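Local coordinates for protocadherin gamma-B3 (Homo sapiens, PDB 5K8R), which probably mediates calcium-dependent cell adhesion and may help to establish and maintain specific neuronal connections in the brain, at residues Lys42-Thr46 with Val56-Ile60; Pro315-Ser321 with Val336-His342; Val211-Tyr217 with Leu232-Ile237; Glu223-Ala227 with Ile274-Glu280. All blocks are in the same frame, centred on the assembly; numbering follows the deposited sequence.

Interaction 1 of 4, residues Lys42-Thr46 with Val56-Ile60; sequences KKFFT and VSDRI
In the beta-sandwich of the first cadherin repeat, Phe44 and Phe45, at the entrance to strand 45-47, meet the chain leaving strand 53-56, and both rings touch Ile60. The strands run antiparallel here: Phe45 and Val56 make a non-hydrogen-bonded pair. Beside it Ser57 N binds Phe44 O over 2.8 Å, almost straight at the hydrogen (170°) but arriving from above the carbonyl plane. Ile60 carries CG1 anti to its carbonyl carbon (chi1 -57°) and stays extended beyond, which brings CD1 to 3.6 Å from Phe45 CZ, the two side chains crossing at about a right angle. One carbon back, Ile60 CG1 lies 4.0 Å from Phe44 CD1, while Phe44 CE1 rests 3.5 Å from Arg59 O. Phe45 continues inward to Phe76, Val17 and Val91; Phe44 and Ile60 also pack on Ile65 of helix 62-65. Arg59 turns its side chain the other way and forms a salt bridge with Glu10, a calcium ligand, so this stretch of chain borders the metal site. Toward the surface, Lys43 sits at the centre of an inverse gamma turn, with its O 3.1 Å from Asp58 CB, and Thr46 CG2 lies 3.5 Å from Ser57 OG.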
loop_
_atom_site.group_PDB
_atom_site.type_symbol
_atom_site.label_atom_id
_atom_site.label_comp_id
_atom_site.label_asym_id
_atom_site.label_seq_id
_atom_site.Cartn_x
_atom_site.Cartn_y
_atom_site.Cartn_z
ATOM N N LYS A 42 35.110 -34.412 -37.347
ATOM C CA LYS A 42 33.685 -34.332 -37.636
ATOM C C LYS A 42 33.421 -34.942 -39.008
ATOM O O LYS A 42 33.978 -34.486 -40.013
ATOM C CB LYS A 42 33.202 -32.884 -37.584
ATOM C CG LYS A 42 33.050 -32.323 -36.181
ATOM C CD LYS A 42 32.025 -33.113 -35.383
ATOM C CE LYS A 42 31.599 -32.364 -34.131
ATOM N NZ LYS A 42 32.756 -32.025 -33.258
ATOM N N LYS A 43 32.575 -35.973 -39.046
ATOM C CA LYS A 43 32.255 -36.682 -40.285
ATOM C C LYS A 43 31.152 -35.929 -41.031
ATOM O O LYS A 43 30.004 -36.362 -41.128
ATOM C CB LYS A 43 31.840 -38.116 -39.984
ATOM C CG LYS A 43 32.825 -38.898 -39.128
ATOM C CD LYS A 43 33.959 -39.471 -39.959
ATOM C CE LYS A 43 34.818 -40.414 -39.132
ATOM N NZ LYS A 43 35.810 -41.144 -39.969
ATOM N N PHE A 44 31.527 -34.770 -41.572
ATOM C CA PHE A 44 30.588 -33.911 -42.283
ATOM C C PHE A 44 30.651 -34.070 -43.796
ATOM O O PHE A 44 29.617 -33.986 -44.465
ATOM C CB PHE A 44 30.831 -32.443 -41.913
ATOM C CG PHE A 44 30.282 -32.060 -40.566
ATOM C CD1 PHE A 44 29.105 -32.623 -40.102
ATOM C CD2 PHE A 44 30.941 -31.143 -39.766
ATOM C CE1 PHE A 44 28.594 -32.276 -38.864
ATOM C CE2 PHE A 44 30.435 -30.793 -38.527
ATOM C CZ PHE A 44 29.260 -31.361 -38.075
ATOM N N PHE A 45 31.838 -34.300 -44.354
ATOM C CA PHE A 45 32.011 -34.448 -45.791
ATOM C C PHE A 45 32.855 -35.677 -46.086
ATOM O O PHE A 45 33.661 -36.110 -45.257
ATOM C CB PHE A 45 32.679 -33.212 -46.413
ATOM C CG PHE A 45 31.998 -31.917 -46.078
ATOM C CD1 PHE A 45 32.468 -31.119 -45.047
ATOM C CD2 PHE A 45 30.892 -31.496 -46.794
ATOM C CE1 PHE A 45 31.843 -29.925 -44.737
ATOM C CE2 PHE A 45 30.264 -30.304 -46.490
ATOM C CZ PHE A 45 30.740 -29.517 -45.460
ATOM N N THR A 46 32.665 -36.237 -47.279
ATOM C CA THR A 46 33.494 -37.329 -47.770
ATOM C C THR A 46 33.858 -37.060 -49.221
ATOM O O THR A 46 33.051 -36.521 -49.984
ATOM C CB THR A 46 32.788 -38.694 -47.656
ATOM O OG1 THR A 46 31.470 -38.605 -48.212
ATOM C CG2 THR A 46 32.696 -39.139 -46.202
ATOM N N VAL A 56 28.255 -34.409 -49.075
ATOM C CA VAL A 56 27.768 -34.350 -47.701
ATOM C C VAL A 56 27.688 -35.760 -47.131
ATOM O O VAL A 56 27.085 -36.659 -47.733
ATOM C CB VAL A 56 26.399 -33.654 -47.642
ATOM C CG1 VAL A 56 25.817 -33.746 -46.243
ATOM C CG2 VAL A 56 26.518 -32.200 -48.071
ATOM N N SER A 57 28.289 -35.956 -45.958
ATOM C CA SER A 57 28.346 -37.269 -45.329
ATOM C C SER A 57 27.361 -37.439 -44.182
ATOM O O SER A 57 26.915 -38.562 -43.927
ATOM C CB SER A 57 29.761 -37.547 -44.812
ATOM O OG SER A 57 29.826 -38.799 -44.151
ATOM N N ASP A 58 27.014 -36.361 -43.482
ATOM C CA ASP A 58 26.109 -36.437 -42.344
ATOM C C ASP A 58 25.318 -35.136 -42.271
ATOM O O ASP A 58 25.498 -34.231 -43.090
ATOM C CB ASP A 58 26.884 -36.710 -41.050
ATOM C CG ASP A 58 26.004 -37.248 -39.937
ATOM O OD1 ASP A 58 24.889 -37.724 -40.236
ATOM O OD2 ASP A 58 26.430 -37.198 -38.765
ATOM N N ARG A 59 24.435 -35.048 -41.281
ATOM C CA ARG A 59 23.610 -33.860 -41.119
ATOM C C ARG A 59 24.465 -32.669 -40.704
ATOM O O ARG A 59 25.236 -32.746 -39.742
ATOM C CB ARG A 59 22.512 -34.107 -40.085
ATOM C CG ARG A 59 21.672 -32.878 -39.778
ATOM C CD ARG A 59 20.459 -33.231 -38.935
ATOM N NE ARG A 59 19.635 -32.059 -38.652
ATOM C CZ ARG A 59 19.677 -31.371 -37.515
ATOM N NH1 ARG A 59 20.501 -31.739 -36.543
ATOM N NH2 ARG A 59 18.891 -30.317 -37.347
ATOM N N ILE A 60 24.327 -31.565 -41.435
ATOM C CA ILE A 60 25.048 -30.335 -41.128
ATOM C C ILE A 60 24.057 -29.304 -40.603
ATOM O O ILE A 60 23.428 -28.576 -41.379
ATOM C CB ILE A 60 25.806 -29.810 -42.360
ATOM C CG1 ILE A 60 26.771 -30.877 -42.879
ATOM C CG2 ILE A 60 26.558 -28.530 -42.025
ATOM C CD1 ILE A 60 27.573 -30.441 -44.082
#

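Interaction 2 of 4, residues Pro315-Ser321 with Val336-His342; sequences PEITLAS and VALIKTH
Two antiparallel strands of the fourth cadherin repeat, 316-321 at the edge of its sheet and 335-342 next to it, are joined here by six backbone hydrogen bonds, with Glu316 beside His342, Thr318 beside Lys340 and Ala320 beside Leu338 as the hydrogen-bonded pairs. Ile317, Leu319 and Ile339 turn into the beta-sandwich: Ile317 CG2 is 3.9 Å from Ile339 CG2, and Leu319 CD2 is 3.8 Å from Ile339 CG1. On the other face, Ala320 CB meets Leu338 CB at 3.9 Å, and this side packs on the second subunit, with Thr318 on Ile39 and Leu338 on Val79 of that chain. At the strand end, Glu316 and His342 lie alongside each other. Glu316 CB lies over one face of the imidazole, 3.6 Å above its plane and toward the rim; with CG opposite the backbone nitrogen (chi1 -177°) the extended chain then carries the carboxylate alongside NE2. With an alanine here CG and the carboxylate are gone, and the His342 ring would probably lose its neighbour at NE2 and be freer to turn. The carboxylate and ring planes stand 61° apart, with Glu316 OE1 2.9 Å from His342 NE2.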
loop_
_atom_site.group_PDB
_atom_site.type_symbol
_atom_site.label_atom_id
_atom_site.label_comp_id
_atom_site.label_asym_id
_atom_site.label_seq_id
_atom_site.Cartn_x
_atom_site.Cartn_y
_atom_site.Cartn_z
ATOM N N PRO A 315 -44.988 12.397 41.068
ATOM C CA PRO A 315 -45.302 13.778 41.452
ATOM C C PRO A 315 -44.814 14.084 42.859
ATOM O O PRO A 315 -44.744 13.206 43.723
ATOM C CB PRO A 315 -46.832 13.834 41.366
ATOM C CG PRO A 315 -47.205 12.710 40.457
ATOM C CD PRO A 315 -46.195 11.634 40.713
ATOM N N GLU A 316 -44.457 15.347 43.066
ATOM C CA GLU A 316 -43.955 15.812 44.348
ATOM C C GLU A 316 -44.883 16.856 44.951
ATOM O O GLU A 316 -45.421 17.713 44.250
ATOM C CB GLU A 316 -42.546 16.389 44.195
ATOM C CG GLU A 316 -41.911 16.836 45.502
ATOM C CD GLU A 316 -40.500 17.356 45.317
ATOM O OE1 GLU A 316 -39.754 16.777 44.499
ATOM O OE2 GLU A 316 -40.136 18.344 45.988
ATOM N N ILE A 317 -45.063 16.768 46.262
ATOM C CA ILE A 317 -45.920 17.684 47.004
ATOM C C ILE A 317 -45.059 18.461 47.988
ATOM O O ILE A 317 -44.234 17.875 48.702
ATOM C CB ILE A 317 -47.042 16.933 47.742
ATOM C CG1 ILE A 317 -47.808 16.027 46.778
ATOM C CG2 ILE A 317 -47.988 17.916 48.416
ATOM C CD1 ILE A 317 -48.836 15.151 47.460
ATOM N N THR A 318 -45.249 19.776 48.029
ATOM C CA THR A 318 -44.601 20.645 48.999
ATOM C C THR A 318 -45.676 21.389 49.778
ATOM O O THR A 318 -46.644 21.884 49.193
ATOM C CB THR A 318 -43.655 21.637 48.318
ATOM O OG1 THR A 318 -42.755 20.928 47.459
ATOM C CG2 THR A 318 -42.852 22.402 49.356
ATOM N N LEU A 319 -45.511 21.462 51.095
ATOM C CA LEU A 319 -46.542 21.997 51.969
ATOM C C LEU A 319 -46.013 23.171 52.782
ATOM O O LEU A 319 -44.823 23.239 53.108
ATOM C CB LEU A 319 -47.078 20.913 52.912
ATOM C CG LEU A 319 -47.713 19.702 52.228
ATOM C CD1 LEU A 319 -48.196 18.691 53.256
ATOM C CD2 LEU A 319 -48.854 20.138 51.322
ATOM N N ALA A 320 -46.915 24.095 53.102
ATOM C CA ALA A 320 -46.615 25.209 53.990
ATOM C C ALA A 320 -47.819 25.456 54.887
ATOM O O ALA A 320 -48.939 25.045 54.577
ATOM C CB ALA A 320 -46.255 26.480 53.208
ATOM N N SER A 321 -47.579 26.126 56.010
ATOM C CA SER A 321 -48.641 26.422 56.966
ATOM C C SER A 321 -48.117 27.432 57.978
ATOM O O SER A 321 -46.925 27.745 58.014
ATOM C CB SER A 321 -49.136 25.156 57.672
ATOM O OG SER A 321 -48.076 24.491 58.333
ATOM N N VAL A 336 -55.220 27.594 55.331
ATOM C CA VAL A 336 -54.696 26.798 56.435
ATOM C C VAL A 336 -53.380 26.151 56.024
ATOM O O VAL A 336 -52.460 26.012 56.839
ATOM C CB VAL A 336 -55.734 25.751 56.882
ATOM C CG1 VAL A 336 -55.165 24.833 57.947
ATOM C CG2 VAL A 336 -56.986 26.446 57.389
ATOM N N ALA A 337 -53.273 25.765 54.754
ATOM C CA ALA A 337 -52.048 25.169 54.244
ATOM C C ALA A 337 -51.895 25.518 52.772
ATOM O O ALA A 337 -52.880 25.763 52.069
ATOM C CB ALA A 337 -52.038 23.648 54.436
ATOM N N LEU A 338 -50.646 25.540 52.316
ATOM C CA LEU A 338 -50.307 25.805 50.926
ATOM C C LEU A 338 -49.718 24.544 50.310
ATOM O O LEU A 338 -48.850 23.900 50.912
ATOM C CB LEU A 338 -49.316 26.966 50.814
ATOM C CG LEU A 338 -49.767 28.312 51.382
ATOM C CD1 LEU A 338 -48.696 29.372 51.173
ATOM C CD2 LEU A 338 -51.083 28.746 50.758
ATOM N N ILE A 339 -50.192 24.197 49.115
ATOM C CA ILE A 339 -49.794 22.983 48.413
ATOM C C ILE A 339 -49.134 23.381 47.101
ATOM O O ILE A 339 -49.655 24.233 46.371
ATOM C CB ILE A 339 -50.998 22.056 48.162
ATOM C CG1 ILE A 339 -51.760 21.809 49.467
ATOM C CG2 ILE A 339 -50.542 20.741 47.549
ATOM C CD1 ILE A 339 -53.026 21.003 49.293
ATOM N N LYS A 340 -47.992 22.761 46.802
ATOM C CA LYS A 340 -47.210 23.066 45.601
ATOM C C LYS A 340 -46.728 21.743 45.013
ATOM O O LYS A 340 -45.783 21.136 45.527
ATOM C CB LYS A 340 -46.043 23.991 45.927
ATOM C CG LYS A 340 -45.039 24.187 44.797
ATOM C CD LYS A 340 -45.680 24.811 43.568
ATOM C CE LYS A 340 -44.625 25.381 42.628
ATOM N NZ LYS A 340 -43.567 24.389 42.298
ATOM N N THR A 341 -47.378 21.301 43.942
ATOM C CA THR A 341 -47.027 20.061 43.267
ATOM C C THR A 341 -46.098 20.347 42.094
ATOM O O THR A 341 -46.151 21.418 41.485
ATOM C CB THR A 341 -48.278 19.336 42.761
ATOM O OG1 THR A 341 -48.856 20.075 41.678
ATOM C CG2 THR A 341 -49.303 19.200 43.876
ATOM N N HIS A 342 -45.261 19.377 41.768
ATOM C CA HIS A 342 -44.372 19.461 40.630
ATOM C C HIS A 342 -43.957 18.097 40.147
ATOM O O HIS A 342 -43.755 17.208 40.933
ATOM C CB HIS A 342 -43.186 20.377 40.880
ATOM C CG HIS A 342 -41.992 19.699 41.443
ATOM N ND1 HIS A 342 -41.162 18.913 40.683
ATOM C CD2 HIS A 342 -41.468 19.709 42.687
ATOM C CE1 HIS A 342 -40.186 18.452 41.439
ATOM N NE2 HIS A 342 -40.350 18.920 42.661
#

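Interaction 3 of 4, residues Val211-Tyr217 with Leu232-Ile237; sequences VFTQDMY and LKVMAI
Val234 sits between two aromatic rings, each met by a different methyl. CG1 lies over a face of Tyr217, 3.7 Å from CD2 in a CH-pi contact, while CG2 comes up to the edge of the Phe212 ring, 4.1 Å from CE1. Val234 can serve both because chi1 of -53° sets CG1 opposite the carbonyl carbon and swings CG2 between the backbone N and that carbon. Ala236 CB covers a face of Phe212, offset toward the rim, and Leu232 CD1 lies 4.2 Å from Tyr217 CB. Gln214 CB packs over the Tyr217 face opposite Val234, holding the phenol flat between them. Phe212 goes on to Val289 and Ala291 of strand 284-292. This is the split first strand of a cadherin repeat, here the third: 211-212 pairs antiparallel with 230-237, then the chain crosses over and 216-222 runs parallel to 298-308 in the other sheet. Tyr217 OH spans the crossover, 2.9 Å from Thr213 OG1 in a hydrogen bond that either hydroxyl could donate. A phenylalanine in place of Tyr217 has no hydroxyl, which would probably leave Thr213 OG1 without this mate. Met235 O accepts Thr213 N at 3.0 Å (160°), with Tyr217 OH a weak second neighbour at 3.3 Å. Beyond, Val211 and Ile237 exchange two backbone hydrogen bonds, Ile237 N reaching Val211 O at 2.8 Å.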
loop_
_atom_site.group_PDB
_atom_site.type_symbol
_atom_site.label_atom_id
_atom_site.label_comp_id
_atom_site.label_asym_id
_atom_site.label_seq_id
_atom_site.Cartn_x
_atom_site.Cartn_y
_atom_site.Cartn_z
ATOM N N VAL A 211 -17.844 5.518 1.481
ATOM C CA VAL A 211 -19.111 6.179 1.186
ATOM C C VAL A 211 -20.158 5.661 2.163
ATOM O O VAL A 211 -20.491 4.470 2.147
ATOM C CB VAL A 211 -19.566 5.942 -0.263
ATOM C CG1 VAL A 211 -20.987 6.447 -0.459
ATOM C CG2 VAL A 211 -18.616 6.624 -1.236
ATOM N N PHE A 212 -20.675 6.551 3.006
ATOM C CA PHE A 212 -21.739 6.177 3.925
ATOM C C PHE A 212 -23.043 5.964 3.169
ATOM O O PHE A 212 -23.349 6.678 2.210
ATOM C CB PHE A 212 -21.931 7.251 4.995
ATOM C CG PHE A 212 -20.983 7.133 6.152
ATOM C CD1 PHE A 212 -21.157 6.143 7.106
ATOM C CD2 PHE A 212 -19.927 8.018 6.295
ATOM C CE1 PHE A 212 -20.289 6.032 8.175
ATOM C CE2 PHE A 212 -19.057 7.912 7.363
ATOM C CZ PHE A 212 -19.241 6.919 8.306
ATOM N N THR A 213 -23.817 4.970 3.613
ATOM C CA THR A 213 -25.107 4.705 2.987
ATOM C C THR A 213 -26.100 5.830 3.250
ATOM O O THR A 213 -27.033 6.028 2.463
ATOM C CB THR A 213 -25.672 3.375 3.485
ATOM O OG1 THR A 213 -25.950 3.467 4.889
ATOM C CG2 THR A 213 -24.673 2.255 3.248
ATOM N N GLN A 214 -25.923 6.567 4.345
ATOM C CA GLN A 214 -26.773 7.700 4.678
ATOM C C GLN A 214 -25.915 8.816 5.248
ATOM O O GLN A 214 -24.963 8.558 5.991
ATOM C CB GLN A 214 -27.860 7.320 5.694
ATOM C CG GLN A 214 -28.790 6.204 5.253
ATOM C CD GLN A 214 -29.806 5.844 6.319
ATOM O OE1 GLN A 214 -29.973 6.567 7.301
ATOM N NE2 GLN A 214 -30.488 4.721 6.132
ATOM N N ASP A 215 -26.252 10.056 4.896
ATOM C CA ASP A 215 -25.609 11.216 5.498
ATOM C C ASP A 215 -26.184 11.558 6.865
ATOM O O ASP A 215 -25.695 12.489 7.512
ATOM C CB ASP A 215 -25.726 12.429 4.570
ATOM C CG ASP A 215 -24.913 12.272 3.301
ATOM O OD1 ASP A 215 -23.843 11.628 3.356
ATOM O OD2 ASP A 215 -25.341 12.793 2.250
ATOM N N MET A 216 -27.202 10.828 7.315
ATOM C CA MET A 216 -27.825 11.069 8.610
ATOM C C MET A 216 -28.548 9.804 9.042
ATOM O O MET A 216 -29.386 9.284 8.298
ATOM C CB MET A 216 -28.802 12.250 8.542
ATOM C CG MET A 216 -29.766 12.331 9.716
ATOM S SD MET A 216 -28.953 12.677 11.288
ATOM C CE MET A 216 -28.390 14.355 11.015
ATOM N N TYR A 217 -28.219 9.310 10.232
ATOM C CA TYR A 217 -28.865 8.136 10.816
ATOM C C TYR A 217 -29.672 8.605 12.022
ATOM O O TYR A 217 -29.119 8.821 13.104
ATOM C CB TYR A 217 -27.837 7.081 11.211
ATOM C CG TYR A 217 -27.010 6.554 10.060
ATOM C CD1 TYR A 217 -27.462 5.498 9.280
ATOM C CD2 TYR A 217 -25.772 7.107 9.760
ATOM C CE1 TYR A 217 -26.707 5.010 8.229
ATOM C CE2 TYR A 217 -25.009 6.627 8.710
ATOM C CZ TYR A 217 -25.482 5.578 7.949
ATOM O OH TYR A 217 -24.726 5.097 6.904
ATOM N N LEU A 232 -28.431 1.797 16.693
ATOM C CA LEU A 232 -28.389 1.849 15.236
ATOM C C LEU A 232 -27.065 1.250 14.774
ATOM O O LEU A 232 -26.256 0.786 15.582
ATOM C CB LEU A 232 -28.575 3.282 14.721
ATOM C CG LEU A 232 -27.569 4.363 15.121
ATOM C CD1 LEU A 232 -26.419 4.468 14.125
ATOM C CD2 LEU A 232 -28.275 5.698 15.261
ATOM N N LYS A 233 -26.846 1.267 13.459
ATOM C CA LYS A 233 -25.615 0.736 12.880
ATOM C C LYS A 233 -25.297 1.510 11.611
ATOM O O LYS A 233 -26.045 1.422 10.634
ATOM C CB LYS A 233 -25.741 -0.758 12.574
ATOM C CG LYS A 233 -24.494 -1.353 11.941
ATOM C CD LYS A 233 -24.691 -2.820 11.599
ATOM C CE LYS A 233 -23.476 -3.402 10.889
ATOM N NZ LYS A 233 -23.689 -4.832 10.522
ATOM N N VAL A 234 -24.197 2.260 11.625
ATOM C CA VAL A 234 -23.770 2.963 10.424
ATOM C C VAL A 234 -23.092 1.985 9.470
ATOM O O VAL A 234 -22.725 0.863 9.831
ATOM C CB VAL A 234 -22.845 4.140 10.770
ATOM C CG1 VAL A 234 -23.505 5.046 11.803
ATOM C CG2 VAL A 234 -21.501 3.640 11.266
ATOM N N MET A 235 -22.930 2.421 8.225
ATOM C CA MET A 235 -22.377 1.564 7.186
ATOM C C MET A 235 -21.672 2.423 6.149
ATOM O O MET A 235 -22.241 3.404 5.659
ATOM C CB MET A 235 -23.475 0.725 6.521
ATOM C CG MET A 235 -22.974 -0.192 5.408
ATOM S SD MET A 235 -21.967 -1.556 6.023
ATOM C CE MET A 235 -21.657 -2.441 4.499
ATOM N N ALA A 236 -20.439 2.043 5.819
ATOM C CA ALA A 236 -19.653 2.694 4.782
ATOM C C ALA A 236 -19.161 1.638 3.804
ATOM O O ALA A 236 -18.777 0.537 4.209
ATOM C CB ALA A 236 -18.462 3.463 5.370
ATOM N N ILE A 237 -19.179 1.977 2.516
ATOM C CA ILE A 237 -18.809 1.057 1.446
ATOM C C ILE A 237 -17.556 1.587 0.764
ATOM O O ILE A 237 -17.470 2.781 0.453
ATOM C CB ILE A 237 -19.954 0.882 0.431
ATOM C CG1 ILE A 237 -21.220 0.394 1.136
ATOM C CG2 ILE A 237 -19.549 -0.081 -0.676
ATOM C CD1 ILE A 237 -22.407 0.225 0.214
#

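Interaction 4 of 4, residues Glu223-Ala227 with Ile274-Glu280; sequences ENLPA and IGELDFE. With CA (calcium ion), chain G; CA (calcium ion), chain F.
Glu223 begins the segment by sharing two calcium ions with the facing Asp278-Glu280, in the calcium-binding junction between the third and fourth cadherin repeats. Its CG lies between the backbone N and the carbonyl carbon (chi1 54°), and from there the chain runs out extended, so that the carboxylate bridges the metals: OE1 is 2.5 Å from the chain G calcium and OE2 2.5 Å from the chain F calcium. Glu223 OE1 also accepts Phe279 N at 2.8 Å, from above the carboxylate plane (47° out of it), a further hold that, with the two metal bonds, helps to keep the carboxylate from turning. Asp278 OD1 and water 2 join the chain G ion; Glu280 OE1 binds both ions, and its OE2 makes the hold on the chain F ion bidentate. The positive metals probably offset the crowding of these carboxylates. Asp278-Glu280 is the DFE counterpart of the cadherin DRE motif. Further along, Leu225 CB touches Leu277 CD2 at 4.1 Å, and water 1 links the backbones, donating to Leu225 O (2.9 Å) and to Gly275 O (2.6 Å). Ala227 closes the segment, its CB 3.7 Å from Gly275 O. Asp309, Glu310, Asp312 and Asp345 complete the metal shells. The two loops follow strands 216-222 and 270-273; Glu223, Leu277 and Phe279 all lie against Ile307 of strand 298-308, and Leu277 also meets Phe262 of strand 262-264.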
loop_
_atom_site.group_PDB
_atom_site.type_symbol
_atom_site.label_atom_id
_atom_site.label_comp_id
_atom_site.label_asym_id
_atom_site.label_seq_id
_atom_site.Cartn_x
_atom_site.Cartn_y
_atom_site.Cartn_z
ATOM N N GLU A 223 -36.094 6.614 27.053
ATOM C CA GLU A 223 -35.066 6.925 28.040
ATOM C C GLU A 223 -34.769 5.740 28.951
ATOM O O GLU A 223 -33.661 5.639 29.489
ATOM C CB GLU A 223 -35.480 8.140 28.868
ATOM C CG GLU A 223 -36.841 8.018 29.525
ATOM C CD GLU A 223 -37.126 9.161 30.477
ATOM O OE1 GLU A 223 -36.160 9.766 30.986
ATOM O OE2 GLU A 223 -38.315 9.460 30.712
ATOM N N ASN A 224 -35.729 4.835 29.133
ATOM C CA ASN A 224 -35.508 3.676 29.990
ATOM C C ASN A 224 -34.829 2.550 29.218
ATOM O O ASN A 224 -35.005 1.372 29.544
ATOM C CB ASN A 224 -36.830 3.191 30.593
ATOM C CG ASN A 224 -37.804 2.692 29.545
ATOM O OD1 ASN A 224 -37.806 3.164 28.410
ATOM N ND2 ASN A 224 -38.640 1.732 29.923
ATOM N N LEU A 225 -34.053 2.903 28.202
ATOM C CA LEU A 225 -33.337 1.909 27.412
ATOM C C LEU A 225 -32.192 1.328 28.229
ATOM O O LEU A 225 -31.348 2.088 28.723
ATOM C CB LEU A 225 -32.809 2.537 26.125
ATOM C CG LEU A 225 -32.119 1.597 25.132
ATOM C CD1 LEU A 225 -33.093 0.549 24.617
ATOM C CD2 LEU A 225 -31.513 2.383 23.978
ATOM N N PRO A 226 -32.123 0.012 28.409
ATOM C CA PRO A 226 -31.031 -0.568 29.197
ATOM C C PRO A 226 -29.682 -0.352 28.531
ATOM O O PRO A 226 -29.574 -0.241 27.307
ATOM C CB PRO A 226 -31.387 -2.060 29.257
ATOM C CG PRO A 226 -32.848 -2.125 28.942
ATOM C CD PRO A 226 -33.100 -1.005 27.984
ATOM N N ALA A 227 -28.643 -0.295 29.361
ATOM C CA ALA A 227 -27.289 -0.135 28.858
ATOM C C ALA A 227 -26.864 -1.362 28.060
ATOM O O ALA A 227 -27.290 -2.487 28.331
ATOM C CB ALA A 227 -26.313 0.107 30.010
ATOM N N ILE A 274 -23.682 2.705 26.548
ATOM C CA ILE A 274 -22.919 2.220 27.692
ATOM C C ILE A 274 -23.369 2.843 29.003
ATOM O O ILE A 274 -22.943 2.374 30.070
ATOM C CB ILE A 274 -21.402 2.438 27.497
ATOM C CG1 ILE A 274 -21.088 3.927 27.346
ATOM C CG2 ILE A 274 -20.902 1.657 26.293
ATOM C CD1 ILE A 274 -19.625 4.218 27.089
ATOM N N GLY A 275 -24.207 3.875 28.965
ATOM C CA GLY A 275 -24.733 4.488 30.167
ATOM C C GLY A 275 -26.247 4.518 30.180
ATOM O O GLY A 275 -26.895 3.749 29.463
ATOM N N GLU A 276 -26.825 5.406 30.984
ATOM C CA GLU A 276 -28.269 5.510 31.136
ATOM C C GLU A 276 -28.766 6.777 30.455
ATOM O O GLU A 276 -28.243 7.868 30.707
ATOM C CB GLU A 276 -28.663 5.514 32.615
ATOM C CG GLU A 276 -28.067 4.371 33.420
ATOM C CD GLU A 276 -28.522 3.008 32.933
ATOM O OE1 GLU A 276 -29.670 2.897 32.451
ATOM O OE2 GLU A 276 -27.730 2.047 33.031
ATOM N N LEU A 277 -29.770 6.629 29.595
ATOM C CA LEU A 277 -30.406 7.779 28.972
ATOM C C LEU A 277 -31.412 8.398 29.932
ATOM O O LEU A 277 -32.135 7.691 30.639
ATOM C CB LEU A 277 -31.106 7.378 27.671
ATOM C CG LEU A 277 -30.258 6.919 26.480
ATOM C CD1 LEU A 277 -28.986 7.748 26.373
ATOM C CD2 LEU A 277 -29.928 5.438 26.571
ATOM N N ASP A 278 -31.453 9.729 29.959
ATOM C CA ASP A 278 -32.374 10.458 30.826
ATOM C C ASP A 278 -33.001 11.582 30.014
ATOM O O ASP A 278 -32.323 12.557 29.675
ATOM C CB ASP A 278 -31.660 11.002 32.063
ATOM C CG ASP A 278 -32.624 11.561 33.093
ATOM O OD1 ASP A 278 -33.819 11.202 33.052
ATOM O OD2 ASP A 278 -32.183 12.357 33.950
ATOM N N PHE A 279 -34.292 11.440 29.701
ATOM C CA PHE A 279 -34.995 12.473 28.948
ATOM C C PHE A 279 -34.997 13.802 29.689
ATOM O O PHE A 279 -34.961 14.865 29.058
ATOM C CB PHE A 279 -36.428 12.023 28.656
ATOM C CG PHE A 279 -37.245 13.034 27.901
ATOM C CD1 PHE A 279 -37.204 13.084 26.518
ATOM C CD2 PHE A 279 -38.063 13.928 28.574
ATOM C CE1 PHE A 279 -37.957 14.010 25.820
ATOM C CE2 PHE A 279 -38.817 14.857 27.882
ATOM C CZ PHE A 279 -38.764 14.898 26.503
ATOM N N GLU A 280 -35.032 13.766 31.023
ATOM C CA GLU A 280 -35.035 14.995 31.806
ATOM C C GLU A 280 -33.722 15.758 31.696
ATOM O O GLU A 280 -33.700 16.966 31.951
ATOM C CB GLU A 280 -35.336 14.689 33.275
ATOM C CG GLU A 280 -36.818 14.568 33.599
ATOM C CD GLU A 280 -37.483 13.407 32.887
ATOM O OE1 GLU A 280 -36.886 12.312 32.846
ATOM O OE2 GLU A 280 -38.601 13.594 32.364
HETATM CA CA CA G . -36.046 10.110 33.424
HETATM CA CA CA F . -39.287 11.205 32.142
HETATM O O HOH W 1 -28.674 2.750 27.894
HETATM O O HOH W 2 -33.907 8.789 33.645
#

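In the fold
The four contacts are strung along a rod of cadherin repeats. Interaction 1 in the first repeat and interaction 2 in the fourth have centres about 133 Å apart, on opposite sides of the chain's centre. Interactions 3 and 4 share the third repeat, their segments alternating in sequence: strand 216-222 leads from the crossover to the calcium-binding glutamate, and their nearest atoms are about 8 Å apart. Interaction 4 faces interaction 2 across the calcium junction without touching it, nearest atoms about 9 Å apart, with the side chain of Pro315 about 5 Å from a bound calcium ion. In the assembly, the strand pair of interaction 2 packs on residues of the first repeat of the second subunit, the repeat that houses interaction 1.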